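Local atomic coordinates of 5-ketofructose reductase (Gluconobacter sp., PDB entry 7COK), a protein that probably reduces 5-ketofructose with a nicotinamide cofactor, as a novel class of enzyme in the shikimate dehydrogenase family. Residues A114-K117 with T118-S121; G256-G259 with V260-L264; D247-G250 with M251-Q255; I139-E142 with L143-G147. One frame throughout, in Å; residues are numbered along the deposited sequence.

Contact 1 (A114-K117 with T118-S121); sequences ASLK and TVTS
L116 and T120 pack against each other where helix 110-117 gives way to a loop, and the carbonyl of L116 is the tight point of the turn. Two backbone N-H groups share its oxygen. V119 N, 2.8 Å from L116 O, arrives from above the carbonyl plane, whereas T120 N, 3.0 Å from the same L116 O, lies in that plane. V119 CG2 presses on L116 O as well, at 3.2 Å. Further out the side chains of L116 and T120 meet at a slant, CD1 of L116 being 4.0 Å from CG2 of T120; with CG set opposite its backbone N (chi1 -174°), L116 can reach that methyl. V221 and L246, from strands of the parallel sheet, bury L116 and touch exposed V119. That sheet has the strand order of a Rossmann-type domain, and the loop that follows runs on into strand 126-130, the first of its strands along the chain. The other side of the turn faces solvent. There T118 OG1 donates to S115 O over 2.6 Å, in the carbonyl plane, while T118 N reaches the same oxygen from above it at 3.2 Å, so one residue grips S115 O twice. K117 stretches away as an extended, exposed chain; its CA still makes a CH...O contact with T120 O at 3.3 Å. The hydroxyl of T120 turns elsewhere, to the amine of K125.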
loop_
_atom_site.group_PDB
_atom_site.type_symbol
_atom_site.label_atom_id
_atom_site.label_comp_id
_atom_site.label_asym_id
_atom_site.label_seq_id
_atom_site.Cartn_x
_atom_site.Cartn_y
_atom_site.Cartn_z
ATOM N N ALA A 114 22.604 -7.178 16.308
ATOM C CA ALA A 114 22.974 -8.068 15.203
ATOM C C ALA A 114 24.338 -7.701 14.626
ATOM O O ALA A 114 25.167 -8.575 14.391
ATOM C CB ALA A 114 21.913 -8.055 14.119
ATOM N N SER A 115 24.601 -6.413 14.409
ATOM C CA SER A 115 25.937 -5.997 13.963
ATOM C C SER A 115 27.027 -6.435 14.952
ATOM O O SER A 115 28.073 -6.964 14.546
ATOM C CB SER A 115 25.991 -4.486 13.771
ATOM O OG SER A 115 25.220 -4.076 12.626
ATOM N N LEU A 116 26.763 -6.225 16.250
ATOM C CA LEU A 116 27.712 -6.584 17.319
ATOM C C LEU A 116 28.060 -8.070 17.262
ATOM O O LEU A 116 29.240 -8.441 17.315
ATOM C CB LEU A 116 27.157 -6.220 18.708
ATOM C CG LEU A 116 28.173 -6.445 19.843
ATOM C CD1 LEU A 116 29.383 -5.527 19.725
ATOM C CD2 LEU A 116 27.509 -6.344 21.207
ATOM N N LYS A 117 27.029 -8.899 17.123
ATOM C CA LYS A 117 27.179 -10.351 17.128
ATOM C C LYS A 117 28.056 -10.890 15.991
ATOM O O LYS A 117 28.595 -12.003 16.105
ATOM C CB LYS A 117 25.813 -11.022 17.170
ATOM C CG LYS A 117 25.211 -10.973 18.570
ATOM C CD LYS A 117 23.784 -11.474 18.639
ATOM C CE LYS A 117 23.336 -11.662 20.073
ATOM N NZ LYS A 117 22.016 -12.350 20.136
ATOM N N THR A 118 28.241 -10.105 14.926
ATOM C CA THR A 118 29.205 -10.492 13.872
ATOM C C THR A 118 30.654 -10.438 14.344
ATOM O O THR A 118 31.540 -11.012 13.691
ATOM C CB THR A 118 29.085 -9.664 12.563
ATOM O OG1 THR A 118 29.431 -8.307 12.810
ATOM C CG2 THR A 118 27.676 -9.733 11.977
ATOM N N VAL A 119 30.922 -9.719 15.432
ATOM C CA VAL A 119 32.315 -9.567 15.890
ATOM C C VAL A 119 32.594 -10.157 17.272
ATOM O O VAL A 119 33.714 -10.598 17.533
ATOM C CB VAL A 119 32.838 -8.113 15.760
ATOM C CG1 VAL A 119 32.834 -7.676 14.295
ATOM C CG2 VAL A 119 32.039 -7.135 16.610
ATOM N N THR A 120 31.594 -10.131 18.149
ATOM C CA THR A 120 31.742 -10.618 19.524
ATOM C C THR A 120 30.375 -10.804 20.192
ATOM O O THR A 120 29.345 -10.328 19.677
ATOM C CB THR A 120 32.687 -9.698 20.358
ATOM O OG1 THR A 120 32.786 -10.192 21.695
ATOM C CG2 THR A 120 32.219 -8.237 20.365
ATOM N N SER A 121 30.359 -11.504 21.325
ATOM C CA SER A 121 29.132 -11.646 22.109
ATOM C C SER A 121 29.002 -10.496 23.098
ATOM O O SER A 121 30.001 -10.061 23.665
ATOM C CB SER A 121 29.107 -12.979 22.860
ATOM O OG SER A 121 27.894 -13.120 23.595
#

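Contact 2 (G256-G259 with V260-L264); sequences GVIG and VEIWL
G259 and W263 are joined through one oxygen that does two jobs. G259 O accepts the backbone N-H of W263, with W263 N 2.9 Å away, and the same oxygen sits over one face of the indole, offset toward the rim. Its closest ring atom is W263 CG, 3.2 Å from G259 O. The tryptophan folds back like this because CG lies beside its own backbone N (chi1 -65°), which lays the ring alongside the preceding turn. I258 comes next. I258 O holds I262 N at 3.0 Å, and its CG2 methyl touches I262 CD1 at 4.0 Å, while I262 CG1 rests 3.4 Å from I258 O. E261 is the third. E261 N lies 2.9 Å from V257 O, and the aliphatic part of its side chain leans on that carbonyl, E261 CG lying 3.3 Å from V257 O. Beyond CG the chain is extended, so the carboxylate slants across V257 and E261 OE2 passes 3.9 Å from V257 CG1 before finding its polar partner, the hydroxyl of T267. V260 and W263 face helix 23-34 through Y31, and W263 also packs on T11 and C94 of the mixed sheet. This is the regular i to i+4 pattern of an alpha-helix, here the far half of helix 248-264, which probably carries the chain back onto the substrate-binding domain, as in relatives.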
loop_
_atom_site.group_PDB
_atom_site.type_symbol
_atom_site.label_atom_id
_atom_site.label_comp_id
_atom_site.label_asym_id
_atom_site.label_seq_id
_atom_site.Cartn_x
_atom_site.Cartn_y
_atom_site.Cartn_z
ATOM N N GLY A 256 15.950 -3.682 9.356
ATOM C CA GLY A 256 15.006 -4.062 8.286
ATOM C C GLY A 256 14.920 -5.556 8.103
ATOM O O GLY A 256 13.829 -6.088 7.860
ATOM N N VAL A 257 16.073 -6.231 8.151
ATOM C CA VAL A 257 16.101 -7.698 8.051
ATOM C C VAL A 257 15.300 -8.342 9.187
ATOM O O VAL A 257 14.446 -9.206 8.943
ATOM C CB VAL A 257 17.534 -8.257 8.007
ATOM C CG1 VAL A 257 17.564 -9.792 8.147
ATOM C CG2 VAL A 257 18.228 -7.831 6.724
ATOM N N ILE A 258 15.569 -7.909 10.424
ATOM C CA ILE A 258 14.843 -8.421 11.589
ATOM C C ILE A 258 13.337 -8.187 11.488
ATOM O O ILE A 258 12.568 -9.102 11.794
ATOM C CB ILE A 258 15.442 -7.850 12.895
ATOM C CG1 ILE A 258 16.851 -8.414 13.135
ATOM C CG2 ILE A 258 14.545 -8.112 14.113
ATOM C CD1 ILE A 258 17.710 -7.509 13.999
ATOM N N GLY A 259 12.939 -6.988 11.070
ATOM C CA GLY A 259 11.524 -6.636 10.919
ATOM C C GLY A 259 10.819 -7.538 9.920
ATOM O O GLY A 259 9.727 -8.032 10.184
ATOM N N VAL A 260 11.444 -7.743 8.764
ATOM C CA VAL A 260 10.855 -8.608 7.747
ATOM C C VAL A 260 10.850 -10.074 8.184
ATOM O O VAL A 260 9.908 -10.804 7.861
ATOM C CB VAL A 260 11.494 -8.382 6.369
ATOM C CG1 VAL A 260 10.934 -9.341 5.336
ATOM C CG2 VAL A 260 11.250 -6.952 5.900
ATOM N N GLU A 261 11.870 -10.498 8.937
ATOM C CA GLU A 261 11.814 -11.817 9.572
ATOM C C GLU A 261 10.590 -11.957 10.472
ATOM O O GLU A 261 9.902 -12.974 10.411
ATOM C CB GLU A 261 13.098 -12.153 10.329
ATOM C CG GLU A 261 14.290 -12.446 9.438
ATOM C CD GLU A 261 15.584 -12.594 10.222
ATOM O OE1 GLU A 261 15.687 -12.132 11.392
ATOM O OE2 GLU A 261 16.523 -13.183 9.655
ATOM N N ILE A 262 10.310 -10.925 11.263
ATOM C CA ILE A 262 9.129 -10.911 12.150
ATOM C C ILE A 262 7.848 -10.967 11.328
ATOM O O ILE A 262 6.930 -11.706 11.660
ATOM C CB ILE A 262 9.157 -9.695 13.112
ATOM C CG1 ILE A 262 10.273 -9.884 14.161
ATOM C CG2 ILE A 262 7.810 -9.490 13.819
ATOM C CD1 ILE A 262 10.623 -8.641 14.967
ATOM N N TRP A 263 7.782 -10.173 10.270
ATOM C CA TRP A 263 6.565 -10.075 9.460
ATOM C C TRP A 263 6.256 -11.277 8.588
ATOM O O TRP A 263 5.079 -11.682 8.449
ATOM C CB TRP A 263 6.649 -8.859 8.542
ATOM C CG TRP A 263 6.673 -7.545 9.246
ATOM C CD1 TRP A 263 6.223 -7.264 10.510
ATOM C CD2 TRP A 263 7.075 -6.309 8.681
ATOM N NE1 TRP A 263 6.388 -5.928 10.777
ATOM C CE2 TRP A 263 6.893 -5.314 9.663
ATOM C CE3 TRP A 263 7.614 -5.945 7.441
ATOM C CZ2 TRP A 263 7.222 -3.967 9.438
ATOM C CZ3 TRP A 263 7.932 -4.626 7.208
ATOM C CH2 TRP A 263 7.737 -3.641 8.210
ATOM N N LEU A 264 7.298 -11.827 7.964
ATOM C CA LEU A 264 7.093 -12.739 6.831
ATOM C C LEU A 264 7.869 -14.027 6.893
ATOM O O LEU A 264 7.730 -14.873 6.002
ATOM C CB LEU A 264 7.441 -12.033 5.519
ATOM C CG LEU A 264 6.374 -11.067 5.031
ATOM C CD1 LEU A 264 6.953 -10.222 3.917
ATOM C CD2 LEU A 264 5.128 -11.827 4.590
#

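Contact 3 (D247-G250 with M251-Q255); sequences DGLG and MLVNQ
M251 lies back along the first turn of helix 248-264, touching D247 and G248. Its CB is 3.5 Å from G248 O. CG, placed beside the backbone N by chi1 of -64°, swings toward the helix start and stands 3.4 Å from D247 O. The sulfur then carries the extended chain onward, and the terminal CE passes 3.9 Å from D247 O, while F112 and S115 of helix 110-117 pack on this side chain, S115 OG against CG. With an alanine here, the D247 carbonyl would probably lose its cover, and F112 and S115 the chain they pack on. Behind M251, V253 CG2 meets L249 CD2 at 4.1 Å on a face covered by helix 270-281. At the start itself D247 is the N-cap: its OD1 takes G250 N at 2.9 Å in a nearly straight bond (167°), met from above the carboxylate plane. A water donates to G250 O and, weakly, to N254 OD1, bridging one turn. The cap bond accompanies a weak first backbone bond, M251 N to D247 O, and a carboxylate beside the N-H groups of a helix start is likely to be favourable for the charge and to steady the first turn.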
loop_
_atom_site.group_PDB
_atom_site.type_symbol
_atom_site.label_atom_id
_atom_site.label_comp_id
_atom_site.label_asym_id
_atom_site.label_seq_id
_atom_site.Cartn_x
_atom_site.Cartn_y
_atom_site.Cartn_z
ATOM N N ASP A 247 29.331 0.115 11.605
ATOM C CA ASP A 247 28.668 1.305 11.104
ATOM C C ASP A 247 27.134 1.287 11.186
ATOM O O ASP A 247 26.487 0.224 11.259
ATOM C CB ASP A 247 29.149 1.593 9.681
ATOM C CG ASP A 247 28.536 0.663 8.676
ATOM O OD1 ASP A 247 27.402 0.949 8.220
ATOM O OD2 ASP A 247 29.182 -0.342 8.330
ATOM N N GLY A 248 26.564 2.484 11.176
ATOM C CA GLY A 248 25.137 2.657 11.419
ATOM C C GLY A 248 24.271 2.266 10.256
ATOM O O GLY A 248 23.089 1.993 10.430
ATOM N N LEU A 249 24.850 2.253 9.054
ATOM C CA LEU A 249 24.095 1.836 7.855
ATOM C C LEU A 249 23.850 0.333 7.949
ATOM O O LEU A 249 22.715 -0.113 7.764
ATOM C CB LEU A 249 24.840 2.279 6.583
ATOM C CG LEU A 249 24.200 2.095 5.207
ATOM C CD1 LEU A 249 24.885 3.019 4.214
ATOM C CD2 LEU A 249 24.310 0.675 4.700
ATOM N N GLY A 250 24.885 -0.434 8.303
ATOM C CA GLY A 250 24.711 -1.864 8.550
ATOM C C GLY A 250 23.637 -2.139 9.601
ATOM O O GLY A 250 22.901 -3.126 9.538
ATOM N N MET A 251 23.567 -1.273 10.607
ATOM C CA MET A 251 22.592 -1.466 11.687
ATOM C C MET A 251 21.165 -1.249 11.191
ATOM O O MET A 251 20.248 -2.010 11.532
ATOM C CB MET A 251 22.890 -0.523 12.850
ATOM C CG MET A 251 24.199 -0.764 13.545
ATOM S SD MET A 251 24.340 0.395 14.920
ATOM C CE MET A 251 26.125 0.447 15.112
ATOM N N LEU A 252 20.974 -0.211 10.382
ATOM C CA LEU A 252 19.690 0.013 9.736
ATOM C C LEU A 252 19.290 -1.170 8.853
ATOM O O LEU A 252 18.139 -1.607 8.885
ATOM C CB LEU A 252 19.752 1.289 8.905
ATOM C CG LEU A 252 19.278 2.623 9.455
ATOM C CD1 LEU A 252 19.267 3.595 8.288
ATOM C CD2 LEU A 252 17.903 2.538 10.106
ATOM N N VAL A 253 20.234 -1.697 8.078
ATOM C CA VAL A 253 19.958 -2.871 7.267
ATOM C C VAL A 253 19.516 -4.037 8.143
ATOM O O VAL A 253 18.493 -4.678 7.865
ATOM C CB VAL A 253 21.167 -3.214 6.381
ATOM C CG1 VAL A 253 20.985 -4.563 5.692
ATOM C CG2 VAL A 253 21.360 -2.122 5.341
ATOM N N ASN A 254 20.257 -4.281 9.218
ATOM C CA ASN A 254 19.890 -5.357 10.149
ATOM C C ASN A 254 18.513 -5.192 10.748
ATOM O O ASN A 254 17.803 -6.171 10.946
ATOM C CB ASN A 254 20.938 -5.539 11.248
ATOM C CG ASN A 254 22.203 -6.190 10.732
ATOM O OD1 ASN A 254 22.152 -7.003 9.797
ATOM N ND2 ASN A 254 23.342 -5.864 11.340
ATOM N N GLN A 255 18.146 -3.953 11.053
ATOM C CA GLN A 255 16.835 -3.666 11.620
ATOM C C GLN A 255 15.725 -4.022 10.619
ATOM O O GLN A 255 14.695 -4.606 10.980
ATOM C CB GLN A 255 16.759 -2.192 11.952
ATOM C CG GLN A 255 15.492 -1.804 12.660
ATOM C CD GLN A 255 15.648 -0.516 13.443
ATOM O OE1 GLN A 255 14.812 -0.224 14.280
ATOM N NE2 GLN A 255 16.731 0.250 13.186
HETATM O O HOH W 1 24.143 -5.308 7.870
#

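Contact 4 (I139-E142 with L143-G147); sequences IAVE and LALAG
A Schellman motif ends helix 134-145, and V141 with L145 forms one of the side-chain pairs just ahead of it. The two lie side by side, pointing the same way, V141 CG1 being 3.9 Å from L145 CD1. Their backbones are tied by L145 N to V141 O, 2.9 Å long and almost straight at 173°. On another face I139 CG2 touches L143 CD1 at 3.8 Å, again alongside, with F112 of helix 110-117 over both. The helix is the crossover of a beta-alpha-beta unit between strands 126-130 and 150-155, the pattern of a Rossmann-type domain. At its end A146 N reaches E142 O at 3.0 Å but with a bent angle of 133°, and A146 CB crowds the same oxygen. G147 N bonds to A144 O at 3.1 Å, and the positive phi of G147 turns the chain so that the N-H of the next residue can reach L143 O. With an alanine in place of L145, V141 CG1 would probably lose its neighbour and a gap would open toward E84 and S85 of helix 84-89. E142, bent about its CB-CG bond (chi2 -64°), sends its carboxylate to two partners elsewhere in the chain: OE2 to the hydroxyl of S85, OE1 to K110 in a salt bridge.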
loop_
_atom_site.group_PDB
_atom_site.type_symbol
_atom_site.label_atom_id
_atom_site.label_comp_id
_atom_site.label_asym_id
_atom_site.label_seq_id
_atom_site.Cartn_x
_atom_site.Cartn_y
_atom_site.Cartn_z
ATOM N N ILE A 139 19.195 0.481 22.796
ATOM C CA ILE A 139 20.485 -0.211 22.738
ATOM C C ILE A 139 20.870 -0.725 24.141
ATOM O O ILE A 139 21.263 -1.868 24.291
ATOM C CB ILE A 139 21.596 0.669 22.114
ATOM C CG1 ILE A 139 21.355 0.749 20.611
ATOM C CG2 ILE A 139 22.985 0.076 22.348
ATOM C CD1 ILE A 139 22.112 1.879 19.938
ATOM N N ALA A 140 20.720 0.119 25.162
ATOM C CA ALA A 140 21.018 -0.284 26.544
ATOM C C ALA A 140 20.153 -1.479 26.985
ATOM O O ALA A 140 20.664 -2.459 27.521
ATOM C CB ALA A 140 20.876 0.893 27.492
ATOM N N VAL A 141 18.851 -1.420 26.686
ATOM C CA VAL A 141 17.963 -2.533 27.050
ATOM C C VAL A 141 18.369 -3.806 26.330
ATOM O O VAL A 141 18.443 -4.853 26.963
ATOM C CB VAL A 141 16.478 -2.193 26.820
ATOM C CG1 VAL A 141 15.571 -3.431 26.975
ATOM C CG2 VAL A 141 16.046 -1.128 27.822
ATOM N N GLU A 142 18.585 -3.734 25.011
ATOM C CA GLU A 142 18.913 -4.947 24.258
ATOM C C GLU A 142 20.228 -5.584 24.726
ATOM O O GLU A 142 20.345 -6.806 24.847
ATOM C CB GLU A 142 18.944 -4.696 22.752
ATOM C CG GLU A 142 17.610 -4.285 22.124
ATOM C CD GLU A 142 16.483 -5.310 22.188
ATOM O OE1 GLU A 142 16.677 -6.471 22.596
ATOM O OE2 GLU A 142 15.354 -4.956 21.803
ATOM N N LEU A 143 21.212 -4.768 25.035
ATOM C CA LEU A 143 22.473 -5.276 25.566
ATOM C C LEU A 143 22.292 -5.944 26.925
ATOM O O LEU A 143 22.853 -7.022 27.174
ATOM C CB LEU A 143 23.475 -4.123 25.676
ATOM C CG LEU A 143 24.253 -3.703 24.433
ATOM C CD1 LEU A 143 24.782 -2.321 24.701
ATOM C CD2 LEU A 143 25.413 -4.652 24.198
ATOM N N ALA A 144 21.517 -5.298 27.804
ATOM C CA ALA A 144 21.211 -5.831 29.123
ATOM C C ALA A 144 20.484 -7.163 29.032
ATOM O O ALA A 144 20.891 -8.111 29.688
ATOM C CB ALA A 144 20.402 -4.824 29.919
ATOM N N LEU A 145 19.437 -7.249 28.195
ATOM C CA LEU A 145 18.721 -8.525 27.978
ATOM C C LEU A 145 19.593 -9.599 27.340
ATOM O O LEU A 145 19.364 -10.802 27.542
ATOM C CB LEU A 145 17.425 -8.317 27.179
ATOM C CG LEU A 145 16.355 -7.432 27.824
ATOM C CD1 LEU A 145 15.195 -7.321 26.846
ATOM C CD2 LEU A 145 15.907 -7.920 29.203
ATOM N N ALA A 146 20.620 -9.179 26.605
ATOM C CA ALA A 146 21.533 -10.108 25.970
ATOM C C ALA A 146 22.725 -10.484 26.857
ATOM O O ALA A 146 23.689 -11.105 26.370
ATOM C CB ALA A 146 22.022 -9.529 24.660
ATOM N N GLY A 147 22.689 -10.050 28.119
ATOM C CA GLY A 147 23.666 -10.474 29.114
ATOM C C GLY A 147 24.864 -9.591 29.368
ATOM O O GLY A 147 25.800 -10.022 30.052
#

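Contact 4 is the buried one; contacts 1, 2 and 3 are each only partly covered, and contact 1 has the most exposed residues. Contacts 2 and 3 are successive lengths of helix 248-264, the first turns capped by a charged side chain, the later ones dominated by apolar groups and an indole. Contact 1, at a helix end, relies instead on forked carbonyls and a hydroxyl, whereas contact 4 closes its helix with a glycine. Contact 1 also touches the other three: A114 CB lies 4.2 Å from I258 CD1, S115 OG is weakly hydrogen-bonded to N254 ND2, and L116 CD2 is 4.0 Å from L143 CD2. Contact 4 touches neither 2 nor 3.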